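Local coordinates for protein lysine-sensitive aspartokinase 3 (Escherichia coli, PDB 2J0W) that phosphorylates L-aspartate with ATP to give 4-phospho-L-aspartate, opening the pathway to lysine, and is subject to allosteric feedback inhibition by lysine, at residues D141-M146 with G191-L196; E381-L386 with N414-C419; A15-M20 with L75-Y80. All blocks are in the same frame, centred on the assembly; numbering follows the deposited sequence.

Interaction 1 of 3, residues D141-M146 with G191-L196; sequences DVRKVM and GRTTTL
Arg143 and Thr193 meet through a single polar bond: NH1 of Arg143 donates to OG1 of Thr193 at 3.2 Å, with the hydroxyl lying close to the guanidinium plane and the N-H turned somewhat off the line, at 142°. The methyl branch of the threonine supplies the apolar half of the touch, its CG2 resting 3.8 Å from CD of Arg143. This is the compact side of the contact, and Thr193 is buried there, its OG1 also hydrogen-bonded to Glu113. The more open side is that of Arg143, where the other edge of the guanidinium faces the partly exposed Asp141 in a salt bridge, NH2 to OD2 at 2.8 Å. OD2 of Asp141 is met on its syn side, somewhat out of the carboxylate plane, and a bend of the arginine chain at chi3 (-67°) turns the guanidinium back toward it. One edge of the guanidinium thus serves its own turn and another corner a strand remote in sequence. Were Arg143 an alanine, the Asp141 carboxylate would probably lose its countercharge, Thr193 OG1 one of its partners and CG2 the methylene beside it. Within the amino acid kinase domain, the contact joins the turn that follows strand 137-139 to the short strand 193-195, whose hairpin partner is strand 185-187; helix 108-131, which carries the substrate-binding Glu119, adjoins both, Leu120 touching Arg143 and Ser116 touching Thr193.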
# COMPACT_ATOMS: atom_id res chain seq x y z
N ASP A 141 -14.11 33.69 -24.91
CA ASP A 141 -13.25 32.53 -25.19
C ASP A 141 -12.31 32.18 -24.02
O ASP A 141 -11.22 32.77 -23.92
CB ASP A 141 -12.43 32.82 -26.45
CG ASP A 141 -11.63 31.62 -26.93
OD1 ASP A 141 -11.22 30.77 -26.10
OD2 ASP A 141 -11.39 31.54 -28.15
N VAL A 142 -12.70 31.24 -23.16
CA VAL A 142 -11.85 30.90 -22.02
C VAL A 142 -10.40 30.74 -22.38
O VAL A 142 -9.53 30.99 -21.56
CB VAL A 142 -12.22 29.59 -21.31
CG1 VAL A 142 -13.21 29.85 -20.19
CG2 VAL A 142 -12.73 28.58 -22.30
N ARG A 143 -10.13 30.30 -23.59
CA ARG A 143 -8.75 30.10 -23.98
C ARG A 143 -7.88 31.33 -23.75
O ARG A 143 -6.67 31.21 -23.56
CB ARG A 143 -8.68 29.62 -25.43
CG ARG A 143 -9.29 28.25 -25.58
CD ARG A 143 -9.26 27.79 -27.01
NE ARG A 143 -10.13 28.62 -27.84
CZ ARG A 143 -10.32 28.42 -29.14
NH1 ARG A 143 -9.72 27.42 -29.78
NH2 ARG A 143 -11.11 29.25 -29.81
N LYS A 144 -8.49 32.51 -23.73
CA LYS A 144 -7.73 33.73 -23.47
C LYS A 144 -7.27 33.74 -22.02
O LYS A 144 -6.31 34.42 -21.67
CB LYS A 144 -8.58 34.98 -23.72
CG LYS A 144 -9.09 35.14 -25.13
CD LYS A 144 -9.98 36.38 -25.20
CE LYS A 144 -10.77 36.44 -26.50
NZ LYS A 144 -11.86 37.45 -26.40
N VAL A 145 -7.95 32.97 -21.18
CA VAL A 145 -7.61 32.93 -19.77
C VAL A 145 -7.13 31.61 -19.19
O VAL A 145 -6.21 31.59 -18.38
CB VAL A 145 -8.77 33.43 -18.93
CG1 VAL A 145 -8.74 32.80 -17.56
CG2 VAL A 145 -8.70 34.95 -18.83
N MET A 146 -7.76 30.51 -19.61
CA MET A 146 -7.42 29.18 -19.11
C MET A 146 -6.10 28.62 -19.64
O MET A 146 -6.11 27.74 -20.50
CB MET A 146 -8.55 28.21 -19.47
CG MET A 146 -8.42 26.81 -18.91
SD MET A 146 -8.44 26.83 -17.12
CE MET A 146 -10.12 27.19 -16.83
N GLY A 191 0.04 28.88 -27.92
CA GLY A 191 -1.28 29.10 -28.51
C GLY A 191 -2.15 27.93 -28.92
O GLY A 191 -3.33 28.12 -29.24
N ARG A 192 -1.60 26.72 -28.92
CA ARG A 192 -2.34 25.52 -29.29
C ARG A 192 -3.44 25.23 -28.28
O ARG A 192 -3.28 25.48 -27.09
CB ARG A 192 -1.39 24.34 -29.38
CG ARG A 192 -0.28 24.58 -30.38
CD ARG A 192 0.58 23.36 -30.59
NE ARG A 192 1.49 23.12 -29.47
CZ ARG A 192 2.23 22.02 -29.36
NH1 ARG A 192 2.16 21.07 -30.29
NH2 ARG A 192 3.05 21.87 -28.32
N THR A 193 -4.57 24.71 -28.77
CA THR A 193 -5.71 24.40 -27.91
C THR A 193 -5.53 23.10 -27.13
O THR A 193 -5.02 22.11 -27.66
CB THR A 193 -7.02 24.29 -28.72
OG1 THR A 193 -7.17 25.45 -29.55
CG2 THR A 193 -8.22 24.23 -27.77
N THR A 194 -5.96 23.12 -25.87
CA THR A 194 -5.89 21.95 -25.00
C THR A 194 -7.24 21.69 -24.37
O THR A 194 -8.13 22.54 -24.44
CB THR A 194 -4.91 22.18 -23.85
OG1 THR A 194 -5.32 23.36 -23.13
CG2 THR A 194 -3.48 22.35 -24.38
N THR A 195 -7.40 20.53 -23.76
CA THR A 195 -8.64 20.20 -23.05
C THR A 195 -8.21 19.67 -21.69
O THR A 195 -7.09 19.15 -21.56
CB THR A 195 -9.47 19.14 -23.78
OG1 THR A 195 -8.74 17.91 -23.86
CG2 THR A 195 -9.83 19.63 -25.16
N LEU A 196 -9.07 19.79 -20.68
CA LEU A 196 -8.73 19.33 -19.33
C LEU A 196 -9.05 17.85 -19.07
O LEU A 196 -8.75 17.34 -17.99
CB LEU A 196 -9.47 20.20 -18.30
CG LEU A 196 -9.25 21.70 -18.51
CD1 LEU A 196 -10.40 22.49 -17.89
CD2 LEU A 196 -7.90 22.11 -17.92

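Interaction 2 of 3, residues E381-L386 with N414-C419; sequences EVEEGL and NIRMIC
Two torsions set the salt bridge between Glu383 and Arg416: chi1 of Arg416 (178°) puts CG opposite the backbone N, and a bend at chi2 (71°) then turns the chain so that NE and NH2 face the glutamate. Glu383, extended beyond CG, comes in at about a right angle. The grip is side-on and twofold, NH2 reaching OE1 at 3.0 Å and NE reaching OE2 at 3.1 Å, both bonds fairly straight. Both oxygens lie near the guanidinium plane, yet both are approached from above the carboxylate plane, because the two flat groups are inclined by 57°. The pairing is therefore bidentate without being coplanar. Alongside, CD2 of Leu386 lies 4.4 Å from CB of Arg416, an apolar footing for a buried arginine. NH1 of the same guanidinium donates to the backbone oxygen of Gly421 of the second subunit, so one side chain links strand 380-384 of its own chain to the neighbour. Such a bridge, between strand 380-384 and the residues leading into strand 417-420, joins two parts of the antiparallel sheet of the ACT region, which continues across the homodimer interface at Ile418.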
# COMPACT_ATOMS: atom_id res chain seq x y z
N GLU A 381 3.14 -7.92 -13.44
CA GLU A 381 1.86 -8.61 -13.58
C GLU A 381 0.79 -7.58 -13.90
O GLU A 381 0.84 -6.45 -13.38
CB GLU A 381 1.48 -9.33 -12.28
CG GLU A 381 2.15 -10.65 -12.07
CD GLU A 381 1.50 -11.43 -10.94
OE1 GLU A 381 0.31 -11.80 -11.08
OE2 GLU A 381 2.18 -11.67 -9.92
N VAL A 382 -0.16 -7.95 -14.75
CA VAL A 382 -1.24 -7.04 -15.12
C VAL A 382 -2.58 -7.75 -15.27
O VAL A 382 -2.74 -8.63 -16.11
CB VAL A 382 -0.95 -6.30 -16.45
CG1 VAL A 382 -2.08 -5.32 -16.75
CG2 VAL A 382 0.39 -5.58 -16.37
N GLU A 383 -3.54 -7.35 -14.44
CA GLU A 383 -4.88 -7.91 -14.48
C GLU A 383 -5.85 -6.80 -14.88
O GLU A 383 -5.80 -5.70 -14.34
CB GLU A 383 -5.24 -8.47 -13.10
CG GLU A 383 -4.21 -9.43 -12.55
CD GLU A 383 -4.76 -10.32 -11.45
OE1 GLU A 383 -3.97 -11.10 -10.88
OE2 GLU A 383 -5.98 -10.25 -11.17
N GLU A 384 -6.72 -7.09 -15.85
CA GLU A 384 -7.68 -6.10 -16.32
C GLU A 384 -9.13 -6.47 -16.07
O GLU A 384 -9.43 -7.53 -15.52
CB GLU A 384 -7.49 -5.85 -17.82
CG GLU A 384 -6.11 -5.37 -18.20
CD GLU A 384 -5.96 -5.17 -19.70
OE1 GLU A 384 -6.24 -6.13 -20.45
OE2 GLU A 384 -5.57 -4.06 -20.11
N GLY A 385 -10.04 -5.58 -16.47
CA GLY A 385 -11.46 -5.84 -16.29
C GLY A 385 -11.82 -5.97 -14.83
O GLY A 385 -12.66 -6.78 -14.45
N LEU A 386 -11.17 -5.15 -14.00
CA LEU A 386 -11.42 -5.14 -12.57
C LEU A 386 -12.08 -3.80 -12.25
O LEU A 386 -11.80 -2.80 -12.90
CB LEU A 386 -10.09 -5.27 -11.82
CG LEU A 386 -9.40 -6.63 -11.79
CD1 LEU A 386 -7.95 -6.48 -11.37
CD2 LEU A 386 -10.14 -7.57 -10.84
N ASN A 414 -15.34 -12.53 -5.21
CA ASN A 414 -13.90 -12.60 -5.11
C ASN A 414 -13.33 -11.22 -4.86
O ASN A 414 -13.32 -10.38 -5.75
CB ASN A 414 -13.28 -13.15 -6.39
CG ASN A 414 -11.76 -13.00 -6.41
OD1 ASN A 414 -11.05 -13.65 -5.64
ND2 ASN A 414 -11.26 -12.13 -7.27
N ILE A 415 -12.88 -10.96 -3.65
CA ILE A 415 -12.30 -9.66 -3.40
C ILE A 415 -10.84 -9.84 -3.79
O ILE A 415 -10.16 -10.74 -3.28
CB ILE A 415 -12.47 -9.29 -1.96
CG1 ILE A 415 -13.97 -9.36 -1.67
CG2 ILE A 415 -11.88 -7.90 -1.70
CD1 ILE A 415 -14.39 -8.77 -0.38
N ARG A 416 -10.37 -9.00 -4.71
CA ARG A 416 -9.01 -9.09 -5.22
C ARG A 416 -7.98 -8.19 -4.56
O ARG A 416 -6.77 -8.48 -4.58
CB ARG A 416 -9.02 -8.78 -6.72
CG ARG A 416 -7.64 -8.80 -7.36
CD ARG A 416 -7.08 -10.21 -7.46
NE ARG A 416 -5.76 -10.22 -8.09
CZ ARG A 416 -4.62 -9.98 -7.45
NH1 ARG A 416 -4.63 -9.73 -6.14
NH2 ARG A 416 -3.48 -9.98 -8.11
N MET A 417 -8.45 -7.11 -3.97
CA MET A 417 -7.54 -6.17 -3.35
C MET A 417 -8.32 -5.38 -2.33
O MET A 417 -9.47 -5.02 -2.56
CB MET A 417 -6.97 -5.24 -4.43
CG MET A 417 -5.84 -4.32 -4.00
SD MET A 417 -6.41 -2.89 -3.07
CE MET A 417 -7.51 -2.15 -4.22
N ILE A 418 -7.70 -5.13 -1.18
CA ILE A 418 -8.37 -4.33 -0.18
C ILE A 418 -7.33 -3.33 0.26
O ILE A 418 -6.23 -3.69 0.66
CB ILE A 418 -8.85 -5.16 1.01
CG1 ILE A 418 -9.71 -6.32 0.50
CG2 ILE A 418 -9.69 -4.29 1.93
CD1 ILE A 418 -10.30 -7.15 1.59
N CYS A 419 -7.66 -2.06 0.13
CA CYS A 419 -6.72 -1.04 0.52
C CYS A 419 -7.47 -0.17 1.50
O CYS A 419 -8.46 0.48 1.13
CB CYS A 419 -6.29 -0.23 -0.70
SG CYS A 419 -5.05 0.99 -0.32

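Interaction 3 of 3, residues A15-M20 with L75-Y80; sequences ADFDAM and LERLRY
The Phe17 ring carries Arg77 on one face, with CB of the arginine 3.7 Å from the ring centroid and only 9° off the normal, a well-centred CH-pi contact at the N-terminal end of a capped helix. The guanidinium of Arg77 does not stack on that ring. Its plane is inclined by 71° to the ring, and its edge is what approaches CD1, with NE at 3.3 Å from that atom. The arginine reaches this position by bending twice, at chi2 (-99°) and at chi3, which folds the chain back over the phenylalanine. NH2 then comes within 3.5 Å of Asp18 OD1, a long salt bridge whose carboxylate stands almost perpendicular to the guanidinium. One arginine thus offers its aliphatic root to an aromatic face and its charged end to an acid in the next position, a worked case of an amphipathic side chain used at both its aliphatic root and its charged end. The contact is superficial and away from the substrate, nucleotide and lysine sites; it joins the start of helix 17-27 to the type I turn from Leu75 to Leu78 at the end of helix 57-75. Phe17 also touches Ile129 of helix 108-131. Asp16 is the N-cap of helix 17-27, its OD1 accepting from the backbone N of Ala19 at 2.9 Å.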
# COMPACT_ATOMS: atom_id res chain seq x y z
N ALA A 15 -28.55 20.24 -24.34
CA ALA A 15 -28.67 19.29 -25.43
C ALA A 15 -29.45 19.88 -26.57
O ALA A 15 -29.14 19.63 -27.73
CB ALA A 15 -29.34 18.02 -24.94
N ASP A 16 -30.47 20.66 -26.26
CA ASP A 16 -31.29 21.26 -27.29
C ASP A 16 -31.89 22.58 -26.87
O ASP A 16 -31.75 23.01 -25.71
CB ASP A 16 -32.42 20.31 -27.69
CG ASP A 16 -33.23 19.86 -26.50
OD1 ASP A 16 -33.51 20.71 -25.62
OD2 ASP A 16 -33.58 18.66 -26.45
N PHE A 17 -32.59 23.21 -27.81
CA PHE A 17 -33.23 24.49 -27.57
C PHE A 17 -33.99 24.56 -26.23
O PHE A 17 -33.70 25.41 -25.39
CB PHE A 17 -34.16 24.81 -28.73
CG PHE A 17 -34.73 26.20 -28.69
CD1 PHE A 17 -36.07 26.41 -28.37
CD2 PHE A 17 -33.93 27.30 -28.98
CE1 PHE A 17 -36.59 27.70 -28.33
CE2 PHE A 17 -34.44 28.60 -28.94
CZ PHE A 17 -35.78 28.80 -28.62
N ASP A 18 -34.96 23.67 -26.04
CA ASP A 18 -35.75 23.66 -24.80
C ASP A 18 -34.85 23.63 -23.58
O ASP A 18 -34.88 24.54 -22.75
CB ASP A 18 -36.69 22.45 -24.77
CG ASP A 18 -37.72 22.49 -25.89
OD1 ASP A 18 -38.32 23.57 -26.11
OD2 ASP A 18 -37.93 21.44 -26.53
N ALA A 19 -34.05 22.57 -23.49
CA ALA A 19 -33.12 22.37 -22.39
C ALA A 19 -32.28 23.63 -22.18
O ALA A 19 -32.11 24.12 -21.05
CB ALA A 19 -32.20 21.19 -22.71
N MET A 20 -31.77 24.15 -23.29
CA MET A 20 -30.95 25.33 -23.23
C MET A 20 -31.76 26.42 -22.56
O MET A 20 -31.24 27.18 -21.74
CB MET A 20 -30.54 25.75 -24.64
CG MET A 20 -29.22 26.49 -24.68
SD MET A 20 -28.22 26.00 -26.10
CE MET A 20 -28.54 27.30 -27.20
N LEU A 75 -30.60 26.05 -33.84
CA LEU A 75 -30.50 27.17 -34.75
C LEU A 75 -31.84 27.55 -35.38
O LEU A 75 -32.25 28.71 -35.35
CB LEU A 75 -29.50 26.80 -35.86
CG LEU A 75 -28.95 27.93 -36.73
CD1 LEU A 75 -28.11 28.87 -35.87
CD2 LEU A 75 -28.11 27.32 -37.85
N GLU A 76 -32.51 26.56 -35.95
CA GLU A 76 -33.81 26.73 -36.60
C GLU A 76 -34.94 27.17 -35.67
O GLU A 76 -36.08 27.28 -36.11
CB GLU A 76 -34.24 25.43 -37.28
CG GLU A 76 -33.32 24.97 -38.40
CD GLU A 76 -33.65 23.56 -38.90
OE1 GLU A 76 -33.00 23.13 -39.87
OE2 GLU A 76 -34.55 22.90 -38.32
N ARG A 77 -34.64 27.43 -34.40
CA ARG A 77 -35.67 27.86 -33.45
C ARG A 77 -35.44 29.29 -32.98
O ARG A 77 -36.27 29.88 -32.28
CB ARG A 77 -35.69 26.92 -32.24
CG ARG A 77 -35.94 25.47 -32.57
CD ARG A 77 -37.38 25.09 -32.34
NE ARG A 77 -37.77 25.34 -30.96
CZ ARG A 77 -38.89 24.88 -30.39
NH1 ARG A 77 -39.74 24.14 -31.09
NH2 ARG A 77 -39.14 25.16 -29.12
N LEU A 78 -34.29 29.84 -33.34
CA LEU A 78 -33.94 31.20 -32.97
C LEU A 78 -34.79 32.20 -33.75
O LEU A 78 -35.43 31.84 -34.74
CB LEU A 78 -32.48 31.46 -33.29
CG LEU A 78 -31.45 30.59 -32.59
CD1 LEU A 78 -30.30 30.34 -33.55
CD2 LEU A 78 -30.99 31.26 -31.30
N ARG A 79 -34.76 33.45 -33.31
CA ARG A 79 -35.51 34.50 -33.97
C ARG A 79 -34.71 34.98 -35.19
O ARG A 79 -35.23 35.03 -36.30
CB ARG A 79 -35.77 35.66 -33.00
CG ARG A 79 -36.88 36.63 -33.42
CD ARG A 79 -37.48 37.31 -32.19
NE ARG A 79 -38.03 36.32 -31.25
CZ ARG A 79 -38.34 36.57 -29.98
NH1 ARG A 79 -38.16 37.79 -29.48
NH2 ARG A 79 -38.82 35.60 -29.21
N TYR A 80 -33.44 35.31 -34.98
CA TYR A 80 -32.58 35.77 -36.08
C TYR A 80 -31.41 34.79 -36.27
O TYR A 80 -30.27 35.08 -35.91
CB TYR A 80 -32.04 37.18 -35.79
CG TYR A 80 -33.09 38.22 -35.42
CD1 TYR A 80 -33.49 38.38 -34.08
CD2 TYR A 80 -33.67 39.04 -36.38
CE1 TYR A 80 -34.45 39.34 -33.73
CE2 TYR A 80 -34.63 40.00 -36.04
CZ TYR A 80 -35.01 40.14 -34.71
OH TYR A 80 -35.95 41.09 -34.37

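Overall arrangement
The three contacts share an arginine as the reaching group, but burial changes what each one does. Interaction 2 is the buried case, a bidentate ion pair within the ACT region beside the second subunit. Interaction 1 is partly buried and pairs the arginine with a hydroxyl, its charge being met within its own turn. Interaction 3 lies at the surface, where an aromatic face takes the aliphatic part and the ion pair is long. Interactions 1 and 3 belong to the amino acid kinase domain, their centres about 26 Å apart, and both adjoin helix 108-131. Interaction 2 lies across the chain's centre from both, about 38 and 47 Å away between centres.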